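Long-range contacts in putative nucleotide-diphospho-sugar transferase (Desulfovibrio desulfuricans subsp. desulfuricans, PDB 3CGX), which probably transfers sugar units from nucleotide-diphospho-sugar donors, as a bacterial member of the GT-A glycosyltransferase clan, though its exact substrates are uncertain: residues D112-P117 with L186-V192; P137-Y143 with D167-T172; Y131-P137 with L181-P187. All blocks are in the same frame, centred on the assembly; numbering follows the deposited sequence. Where two conformers were deposited one is given.

Interaction 1. Residues D112-P117 with L186-V192; sequences DIPDYP and LPDWNDV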
loop_
_atom_site.group_PDB
_atom_site.type_symbol
_atom_site.label_atom_id
_atom_site.label_comp_id
_atom_site.label_asym_id
_atom_site.label_seq_id
_atom_site.Cartn_x
_atom_site.Cartn_y
_atom_site.Cartn_z
ATOM N N ASP A 112 4.064 1.511 -0.221
ATOM C CA ASP A 112 5.209 2.244 0.378
ATOM C C ASP A 112 5.734 1.593 1.654
ATOM O O ASP A 112 6.495 2.215 2.380
ATOM C CB ASP A 112 4.774 3.697 0.735
ATOM C CG ASP A 112 4.379 4.484 -0.484
ATOM O OD1 ASP A 112 5.199 4.601 -1.432
ATOM O OD2 ASP A 112 3.209 4.891 -0.545
ATOM N N ILE A 113 5.348 0.328 1.873
ATOM C CA ILE A 113 5.687 -0.430 3.068
ATOM C C ILE A 113 6.270 -1.790 2.729
ATOM O O ILE A 113 5.695 -2.855 3.115
ATOM C CB ILE A 113 4.421 -0.557 4.032
ATOM C CG1 ILE A 113 3.177 -1.060 3.296
ATOM C CG2 ILE A 113 4.135 0.784 4.773
ATOM C CD1 ILE A 113 2.091 -1.513 4.224
ATOM N N PRO A 114 7.452 -1.782 2.079
ATOM C CA PRO A 114 7.965 -2.997 1.459
ATOM C C PRO A 114 8.276 -4.118 2.408
ATOM O O PRO A 114 8.298 -5.260 2.013
ATOM C CB PRO A 114 9.217 -2.509 0.748
ATOM C CG PRO A 114 9.645 -1.316 1.509
ATOM C CD PRO A 114 8.392 -0.648 1.878
ATOM N N ASP A 115 8.527 -3.800 3.662
ATOM C CA ASP A 115 8.866 -4.833 4.643
ATOM C C ASP A 115 7.657 -5.344 5.435
ATOM O O ASP A 115 7.814 -6.003 6.466
ATOM C CB ASP A 115 9.929 -4.368 5.658
ATOM C CG ASP A 115 9.491 -3.164 6.506
ATOM O OD1 ASP A 115 8.612 -2.348 6.124
ATOM O OD2 ASP A 115 10.085 -2.997 7.600
ATOM N N TYR A 116 6.458 -4.970 5.014
ATOM C CA TYR A 116 5.302 -5.338 5.782
ATOM C C TYR A 116 5.107 -6.846 5.712
ATOM O O TYR A 116 5.049 -7.397 4.627
ATOM C CB TYR A 116 4.045 -4.679 5.249
ATOM C CG TYR A 116 2.883 -4.725 6.229
ATOM C CD1 TYR A 116 2.853 -3.876 7.337
ATOM C CD2 TYR A 116 1.813 -5.565 6.037
ATOM C CE1 TYR A 116 1.790 -3.885 8.230
ATOM C CE2 TYR A 116 0.743 -5.565 6.919
ATOM C CZ TYR A 116 0.745 -4.735 8.008
ATOM O OH TYR A 116 -0.332 -4.721 8.893
ATOM N N PRO A 117 4.961 -7.511 6.861
ATOM C CA PRO A 117 4.780 -8.963 6.732
ATOM C C PRO A 117 3.415 -9.381 6.172
ATOM O O PRO A 117 2.369 -8.990 6.672
ATOM C CB PRO A 117 5.027 -9.476 8.153
ATOM C CG PRO A 117 5.069 -8.295 9.049
ATOM C CD PRO A 117 4.802 -7.054 8.243
ATOM N N LEU A 186 -4.694 -2.470 13.186
ATOM C CA LEU A 186 -3.478 -3.236 12.892
ATOM C C LEU A 186 -2.322 -2.443 13.442
ATOM O O LEU A 186 -2.512 -1.285 13.828
ATOM C CB LEU A 186 -3.271 -3.431 11.394
ATOM C CG LEU A 186 -4.338 -4.256 10.677
ATOM C CD1 LEU A 186 -4.187 -4.060 9.193
ATOM C CD2 LEU A 186 -4.222 -5.717 11.066
ATOM N N PRO A 187 -1.117 -3.042 13.491
ATOM C CA PRO A 187 0.029 -2.334 14.047
ATOM C C PRO A 187 0.396 -1.066 13.299
ATOM O O PRO A 187 0.213 -0.965 12.094
ATOM C CB PRO A 187 1.165 -3.371 13.894
ATOM C CG PRO A 187 0.486 -4.673 13.865
ATOM C CD PRO A 187 -0.741 -4.412 13.084
ATOM N N ASP A 188 0.959 -0.104 14.006
ATOM C CA ASP A 188 1.493 1.074 13.318
ATOM C C ASP A 188 2.686 0.649 12.413
ATOM O O ASP A 188 3.469 -0.268 12.744
ATOM C CB ASP A 188 2.031 2.113 14.270
ATOM C CG ASP A 188 1.013 2.601 15.293
ATOM O OD1 ASP A 188 -0.185 2.279 15.241
ATOM O OD2 ASP A 188 1.459 3.301 16.204
ATOM N N TRP A 189 2.802 1.307 11.268
ATOM C CA TRP A 189 3.887 1.022 10.331
ATOM C C TRP A 189 4.332 2.288 9.623
ATOM O O TRP A 189 3.553 3.241 9.497
ATOM C CB TRP A 189 3.463 -0.019 9.284
ATOM C CG TRP A 189 4.588 -0.978 8.914
ATOM C CD1 TRP A 189 5.475 -0.859 7.873
ATOM C CD2 TRP A 189 4.945 -2.195 9.595
ATOM N NE1 TRP A 189 6.350 -1.907 7.883
ATOM C CE2 TRP A 189 6.019 -2.764 8.905
ATOM C CE3 TRP A 189 4.438 -2.867 10.713
ATOM C CZ2 TRP A 189 6.635 -3.951 9.325
ATOM C CZ3 TRP A 189 5.017 -4.058 11.085
ATOM C CH2 TRP A 189 6.112 -4.579 10.418
ATOM N N ASN A 190 5.606 2.330 9.252
ATOM C CA ASN A 190 6.184 3.495 8.499
ATOM C C ASN A 190 6.219 3.311 7.000
ATOM O O ASN A 190 6.770 2.347 6.483
ATOM C CB ASN A 190 7.610 3.847 8.960
ATOM C CG ASN A 190 8.055 5.315 8.572
ATOM O OD1 ASN A 190 7.277 6.299 8.663
ATOM N ND2 ASN A 190 9.324 5.453 8.197
ATOM N N ASP A 191 5.617 4.274 6.316
ATOM C CA ASP A 191 5.716 4.422 4.868
ATOM C C ASP A 191 7.130 4.920 4.605
ATOM O O ASP A 191 7.646 5.758 5.357
ATOM C CB ASP A 191 4.721 5.457 4.290
ATOM C CG ASP A 191 3.217 5.009 4.377
ATOM O OD1 ASP A 191 2.805 4.033 3.721
ATOM O OD2 ASP A 191 2.431 5.682 5.070
ATOM N N VAL A 192 7.745 4.444 3.532
ATOM C CA VAL A 192 9.085 4.872 3.191
ATOM C C VAL A 192 8.992 5.958 2.107
ATOM O O VAL A 192 8.718 5.675 0.942
ATOM C CB VAL A 192 10.005 3.675 2.788
ATOM C CG1 VAL A 192 11.417 4.196 2.419
ATOM C CG2 VAL A 192 10.070 2.613 3.917
HETATM O O HOH W 1 1.879 2.354 1.851
HETATM O O HOH W 2 8.568 0.364 5.854
#
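W189 reaches into the type I turn I113-Y116, its CB pointing at that loop, and each part of the indole finds a different partner. Just past CB and CG, the CD1 corner meets the methyl CG2 of I113 at 3.8 Å. The next atom, NE1, gives an almost straight hydrogen bond (176°) to D115 OD1, 2.9 Å away. That oxygen lies in the indole plane, yet the N-H comes at it from above the carboxylate plane. D115 can present it because CG sits between the backbone N and the carbonyl carbon (chi1 61°), and a water donates to both OD1 and N190 O. Over the ring fusion stands Y116, whose CD1 is 3.5 Å from W189 CD2; the planes meet at 76° in a T-shaped stack, tyrosine edge on indole face. At the far tip, CH2 touches P117 CD at 3.5 Å.

Beyond the indole, V192 N bonds to D112 O at 2.8 Å, and a water joins D112 N to D191 OD1. The D112 side chain pairs with K20 and lies beside an imidazole, probably from the crystallisation liquor, which may mark a pocket. The two loops follow strands 105-109 and 183-185. P114 and V192 pack on helices 29-47 and 195-204, while I113, Y116 and W189 lean on Y144 of strand 143-149, and Y116 OH hydrogen-bonds to its hydroxyl.

Interaction 2. Residues P137-Y143 with D167-T172; sequences PAFDGGY and DVYQPT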
loop_
_atom_site.group_PDB
_atom_site.type_symbol
_atom_site.label_atom_id
_atom_site.label_comp_id
_atom_site.label_asym_id
_atom_site.label_seq_id
_atom_site.Cartn_x
_atom_site.Cartn_y
_atom_site.Cartn_z
ATOM N N PRO A 137 -2.673 2.124 10.948
ATOM C CA PRO A 137 -2.130 3.483 11.113
ATOM C C PRO A 137 -0.712 3.583 10.612
ATOM O O PRO A 137 0.115 2.719 10.894
ATOM C CB PRO A 137 -2.168 3.703 12.625
ATOM C CG PRO A 137 -3.025 2.562 13.189
ATOM C CD PRO A 137 -2.852 1.447 12.238
ATOM N N ALA A 138 -0.444 4.651 9.864
ATOM C CA ALA A 138 0.908 4.969 9.405
ATOM C C ALA A 138 1.504 6.027 10.345
ATOM O O ALA A 138 0.770 6.807 10.947
ATOM C CB ALA A 138 0.883 5.481 7.949
ATOM N N PHE A 139 2.822 6.040 10.476
ATOM C CA PHE A 139 3.514 7.041 11.313
ATOM C C PHE A 139 3.211 8.460 10.843
ATOM O O PHE A 139 3.191 9.379 11.636
ATOM C CB PHE A 139 5.014 6.883 11.234
ATOM C CG PHE A 139 5.575 5.703 11.965
ATOM C CD1 PHE A 139 4.808 4.594 12.286
ATOM C CD2 PHE A 139 6.943 5.670 12.247
ATOM C CE1 PHE A 139 5.394 3.476 12.940
ATOM C CE2 PHE A 139 7.517 4.577 12.884
ATOM C CZ PHE A 139 6.725 3.477 13.227
ATOM N N ASP A 140 2.936 8.626 9.557
ATOM C CA ASP A 140 2.759 9.969 8.946
ATOM C C ASP A 140 1.364 10.607 9.130
ATOM O O ASP A 140 1.115 11.722 8.666
ATOM C CB ASP A 140 3.093 9.939 7.453
ATOM C CG ASP A 140 1.997 9.275 6.610
ATOM O OD1 ASP A 140 0.937 8.839 7.160
ATOM O OD2 ASP A 140 2.193 9.226 5.377
ATOM N N GLY A 141 0.461 9.901 9.778
ATOM C CA GLY A 141 -0.817 10.471 10.171
ATOM C C GLY A 141 -2.005 9.950 9.385
ATOM O O GLY A 141 -3.163 10.264 9.683
ATOM N N GLY A 142 -1.702 9.170 8.360
ATOM C CA GLY A 142 -2.729 8.533 7.561
ATOM C C GLY A 142 -2.803 7.060 7.900
ATOM O O GLY A 142 -2.561 6.657 9.035
ATOM N N TYR A 143 -3.145 6.275 6.897
ATOM C CA TYR A 143 -3.251 4.806 7.042
ATOM C C TYR A 143 -2.697 4.090 5.826
ATOM O O TYR A 143 -2.804 4.581 4.720
ATOM C CB TYR A 143 -4.687 4.392 7.348
ATOM C CG TYR A 143 -5.784 4.855 6.409
ATOM C CD1 TYR A 143 -6.113 4.117 5.270
ATOM C CD2 TYR A 143 -6.514 6.021 6.672
ATOM C CE1 TYR A 143 -7.139 4.529 4.434
ATOM C CE2 TYR A 143 -7.567 6.435 5.831
ATOM C CZ TYR A 143 -7.878 5.676 4.721
ATOM O OH TYR A 143 -8.917 6.035 3.875
ATOM N N ASP A 167 -3.824 15.110 8.724
ATOM C CA ASP A 167 -3.660 13.714 9.164
ATOM C C ASP A 167 -5.051 13.097 9.076
ATOM O O ASP A 167 -5.981 13.561 9.753
ATOM C CB ASP A 167 -3.152 13.636 10.599
ATOM C CG ASP A 167 -1.709 14.105 10.758
ATOM O OD1 ASP A 167 -0.912 14.100 9.786
ATOM O OD2 ASP A 167 -1.369 14.469 11.907
ATOM N N VAL A 168 -5.194 12.063 8.254
ATOM C CA VAL A 168 -6.541 11.549 7.884
ATOM C C VAL A 168 -7.033 10.360 8.721
ATOM O O VAL A 168 -8.224 10.032 8.760
ATOM C CB VAL A 168 -6.624 11.231 6.354
ATOM C CG1 VAL A 168 -6.413 12.531 5.556
ATOM C CG2 VAL A 168 -5.625 10.138 5.901
ATOM N N TYR A 169 -6.118 9.760 9.445
ATOM C CA TYR A 169 -6.466 8.588 10.238
ATOM C C TYR A 169 -7.547 8.822 11.314
ATOM O O TYR A 169 -8.562 8.091 11.405
ATOM C CB TYR A 169 -5.184 8.044 10.875
ATOM C CG TYR A 169 -5.446 6.881 11.776
ATOM C CD1 TYR A 169 -5.606 5.593 11.266
ATOM C CD2 TYR A 169 -5.498 7.061 13.141
ATOM C CE1 TYR A 169 -5.845 4.537 12.111
ATOM C CE2 TYR A 169 -5.732 6.025 13.978
ATOM C CZ TYR A 169 -5.901 4.778 13.475
ATOM O OH TYR A 169 -6.130 3.776 14.370
ATOM N N GLN A 170 -7.343 9.850 12.131
ATOM C CA GLN A 170 -8.287 10.133 13.236
ATOM C C GLN A 170 -9.679 10.477 12.715
ATOM O O GLN A 170 -10.689 9.918 13.172
ATOM C CB GLN A 170 -7.735 11.220 14.169
ATOM C CG GLN A 170 -6.640 10.685 15.092
ATOM C CD GLN A 170 -7.175 9.649 16.088
ATOM O OE1 GLN A 170 -8.364 9.667 16.457
ATOM N NE2 GLN A 170 -6.292 8.754 16.545
ATOM N N PRO A 171 -9.760 11.414 11.768
ATOM C CA PRO A 171 -11.080 11.720 11.204
ATOM C C PRO A 171 -11.721 10.455 10.644
ATOM O O PRO A 171 -12.927 10.286 10.704
ATOM C CB PRO A 171 -10.776 12.692 10.056
ATOM C CG PRO A 171 -9.376 13.101 10.206
ATOM C CD PRO A 171 -8.680 12.224 11.189
ATOM N N THR A 172 -10.894 9.554 10.103
ATOM C CA THR A 172 -11.422 8.320 9.512
ATOM C C THR A 172 -11.977 7.410 10.600
ATOM O O THR A 172 -13.114 6.925 10.499
ATOM C CB THR A 172 -10.373 7.608 8.643
ATOM O OG1 THR A 172 -10.004 8.448 7.535
ATOM C CG2 THR A 172 -10.910 6.277 8.108
HETATM O O HOH W 3 -4.561 11.417 12.339
HETATM O O HOH W 4 -10.679 7.806 4.947
#
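Y169 N donates a hydrogen bond to G141 O at 3.0 Å, in the carbonyl plane. A water also donates to G141 O and takes the N-H of Q170, tying the loop to the early part of helix 169-178. A second water bridges T172 OG1 to Y143 OH. Each side has its own polar bracing. D140 OD1 accepts from G142 N at 2.9 Å, an Asx turn; in 167-172, V168 O is gripped from opposite faces of its plane by T172 N and T172 OG1.

The loop is the connection of a beta hairpin, turning the chain from strand 133-137 into its antiparallel neighbour 143-149, and a backbone hydrogen bond from A138 N to G142 O closes it. The positive phi of G141 suits a residue without a side chain, here where D167 OD1 lies 3.7 Å from G141 CA.

Among the apolar and aromatic contacts, P137 lies over one face of the Y169 ring in a CH-pi contact, CB 4.1 Å from the centroid, with P137 CG 3.6 Å from CE1 toward the rim. V168 CG2 sits on G142 CA at 3.7 Å. Y143 CG lies between its backbone N and carbonyl carbon (chi1 54°), which brings the ring edge at CE2 against the T172 side chain.

Interaction 3. Residues Y131-P137 with L181-P187; sequences YDAAIGP and LEVLQLP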
loop_
_atom_site.group_PDB
_atom_site.type_symbol
_atom_site.label_atom_id
_atom_site.label_comp_id
_atom_site.label_asym_id
_atom_site.label_seq_id
_atom_site.Cartn_x
_atom_site.Cartn_y
_atom_site.Cartn_z
ATOM N N TYR A 131 -15.073 -8.559 12.483
ATOM C CA TYR A 131 -15.066 -7.129 12.673
ATOM C C TYR A 131 -15.698 -6.502 11.458
ATOM O O TYR A 131 -15.693 -7.099 10.386
ATOM C CB TYR A 131 -13.648 -6.651 12.794
ATOM C CG TYR A 131 -12.950 -6.950 14.072
ATOM C CD1 TYR A 131 -12.212 -8.132 14.259
ATOM C CD2 TYR A 131 -12.928 -6.004 15.074
ATOM C CE1 TYR A 131 -11.574 -8.370 15.446
ATOM C CE2 TYR A 131 -12.288 -6.226 16.238
ATOM C CZ TYR A 131 -11.597 -7.398 16.424
ATOM O OH TYR A 131 -10.940 -7.570 17.610
ATOM N N ASP A 132 -16.231 -5.295 11.602
ATOM C CA ASP A 132 -16.831 -4.602 10.458
ATOM C C ASP A 132 -15.769 -3.973 9.537
ATOM O O ASP A 132 -15.928 -3.907 8.305
ATOM C CB ASP A 132 -17.768 -3.502 10.948
ATOM C CG ASP A 132 -18.872 -4.025 11.805
ATOM O OD1 ASP A 132 -19.547 -4.971 11.364
ATOM O OD2 ASP A 132 -19.059 -3.491 12.902
ATOM N N ALA A 133 -14.679 -3.538 10.148
ATOM C CA ALA A 133 -13.614 -2.821 9.446
ATOM C C ALA A 133 -12.264 -3.047 10.085
ATOM O O ALA A 133 -12.152 -3.497 11.224
ATOM C CB ALA A 133 -13.926 -1.318 9.397
ATOM N N ALA A 134 -11.239 -2.791 9.284
ATOM C CA ALA A 134 -9.857 -2.860 9.690
ATOM C C ALA A 134 -9.094 -1.630 9.155
ATOM O O ALA A 134 -9.399 -1.077 8.089
ATOM C CB ALA A 134 -9.222 -4.156 9.179
ATOM N N ILE A 135 -8.109 -1.191 9.913
ATOM C CA ILE A 135 -7.316 -0.010 9.528
ATOM C C ILE A 135 -5.912 -0.119 10.097
ATOM O O ILE A 135 -5.736 -0.572 11.221
ATOM C CB ILE A 135 -8.017 1.300 9.987
ATOM C CG1 ILE A 135 -7.432 2.508 9.207
ATOM C CG2 ILE A 135 -7.966 1.448 11.574
ATOM C CD1 ILE A 135 -8.330 3.774 9.231
ATOM N N GLY A 136 -4.906 0.229 9.289
ATOM C CA GLY A 136 -3.547 0.213 9.754
ATOM C C GLY A 136 -3.006 1.628 9.755
ATOM O O GLY A 136 -2.922 2.276 8.694
ATOM N N PRO A 137 -2.673 2.124 10.948
ATOM C CA PRO A 137 -2.130 3.483 11.113
ATOM C C PRO A 137 -0.712 3.583 10.612
ATOM O O PRO A 137 0.115 2.719 10.894
ATOM C CB PRO A 137 -2.168 3.703 12.625
ATOM C CG PRO A 137 -3.025 2.562 13.189
ATOM C CD PRO A 137 -2.852 1.447 12.238
ATOM N N LEU A 181 -19.270 1.204 13.697
ATOM C CA LEU A 181 -18.470 0.053 13.250
ATOM C C LEU A 181 -17.513 -0.438 14.352
ATOM O O LEU A 181 -16.956 0.341 15.125
ATOM C CB LEU A 181 -17.678 0.409 11.989
ATOM C CG LEU A 181 -18.468 0.861 10.753
ATOM C CD1 LEU A 181 -17.503 1.307 9.636
ATOM C CD2 LEU A 181 -19.466 -0.240 10.306
ATOM N N GLU A 182 -17.372 -1.754 14.419
ATOM C CA GLU A 182 -16.361 -2.413 15.229
ATOM C C GLU A 182 -15.130 -2.590 14.347
ATOM O O GLU A 182 -15.136 -3.329 13.334
ATOM C CB GLU A 182 -16.863 -3.775 15.708
ATOM C CG GLU A 182 -15.941 -4.460 16.684
ATOM C CD GLU A 182 -16.581 -5.680 17.364
ATOM O OE1 GLU A 182 -17.599 -6.204 16.854
ATOM O OE2 GLU A 182 -16.033 -6.126 18.394
ATOM N N VAL A 183 -14.083 -1.913 14.769
ATOM C CA VAL A 183 -12.881 -1.737 14.000
ATOM C C VAL A 183 -11.674 -2.435 14.604
ATOM O O VAL A 183 -11.318 -2.224 15.787
ATOM C CB VAL A 183 -12.550 -0.239 13.921
ATOM C CG1 VAL A 183 -11.221 -0.009 13.151
ATOM C CG2 VAL A 183 -13.701 0.522 13.311
ATOM N N LEU A 184 -11.010 -3.213 13.756
ATOM C CA LEU A 184 -9.724 -3.823 14.094
ATOM C C LEU A 184 -8.587 -2.894 13.725
ATOM O O LEU A 184 -8.428 -2.465 12.569
ATOM C CB LEU A 184 -9.554 -5.148 13.382
ATOM C CG LEU A 184 -8.231 -5.875 13.593
ATOM C CD1 LEU A 184 -8.109 -6.547 14.930
ATOM C CD2 LEU A 184 -8.118 -6.862 12.429
ATOM N N GLN A 185 -7.756 -2.610 14.704
ATOM C CA GLN A 185 -6.606 -1.763 14.473
ATOM C C GLN A 185 -5.372 -2.617 14.319
ATOM O O GLN A 185 -5.046 -3.406 15.182
ATOM C CB GLN A 185 -6.472 -0.763 15.617
ATOM C CG GLN A 185 -5.338 0.153 15.443
ATOM C CD GLN A 185 -5.279 1.214 16.538
ATOM O OE1 GLN A 185 -6.305 1.760 16.946
ATOM N NE2 GLN A 185 -4.075 1.522 16.993
ATOM N N LEU A 186 -4.694 -2.470 13.186
ATOM C CA LEU A 186 -3.478 -3.236 12.892
ATOM C C LEU A 186 -2.322 -2.443 13.442
ATOM O O LEU A 186 -2.512 -1.285 13.828
ATOM C CB LEU A 186 -3.271 -3.431 11.394
ATOM C CG LEU A 186 -4.338 -4.256 10.677
ATOM C CD1 LEU A 186 -4.187 -4.060 9.193
ATOM C CD2 LEU A 186 -4.222 -5.717 11.066
ATOM N N PRO A 187 -1.117 -3.042 13.491
ATOM C CA PRO A 187 0.029 -2.334 14.047
ATOM C C PRO A 187 0.396 -1.066 13.299
ATOM O O PRO A 187 0.213 -0.965 12.094
ATOM C CB PRO A 187 1.165 -3.371 13.894
ATOM C CG PRO A 187 0.486 -4.673 13.865
ATOM C CD PRO A 187 -0.741 -4.412 13.084
#
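E182 O is gripped by two successive N-H groups: D132 N at 2.8 Å, in the carbonyl plane, and A133 N at 3.2 Å, tilted from it. D132 answers with its side chain, for OD2 takes the N-H of E182 at 2.9 Å in a nearly straight bond (176°), using the anti lone pair that faces away from OD1. With CG beside the backbone N (chi1 -59°), the carboxylate turns back toward E182, and D132 OD1 is held separately by S152. Both backbone polar atoms of E182 are thus engaged by D132 and its neighbour just before the strands pair.

From there a parallel ladder runs on, A133, A134 and I135 facing V183, L184 and Q185. L184 N donates to A133 O, I135 N to L184 O at 3.0 Å, and L186 N to I135 O. The directions of the two short strands differ by 26°.

Y131 lies across the L184 side chain, its ring placed so that L184 CB stands over the centre at 3.9 Å from the centroid, a CH-pi contact. E182 CG packs obliquely against the same ring, 3.7 Å from Y131 CD2. On the other face of the sheet, I135 CG2 meets V183 CG1 at 3.9 Å, and A133 CB lies close to V183 CG2.

Strand 183-185 is an outermost strand of the mixed sheet, and 133-137 separates it from antiparallel 143-149. Helix 169-178 covers the face carrying I135, through Y169 and M176; helix 118-127 touches L184 and L186 on the other.

Along the chain the order is 112-117, 131-137, 137-143, 167-172, 181-187 and 186-192, so interaction 1 spans the other two, and interaction 2 falls between the segments of interaction 3. Their centres lie about 13 Å (1 to 2 and 2 to 3) and 15 Å (1 to 3) apart. P137 joins interactions 2 and 3, while L186 and P187 join 1 and 3. Probable hydrogen bonds from W189 N to P137 O and from F139 N to W189 O attach interaction 1 to the hairpin loop. All three lie toward the sheet border formed by strands 183-185 and 133-137; interaction 1 extends from there to the loop holding D112, where the imidazole may mark a pocket.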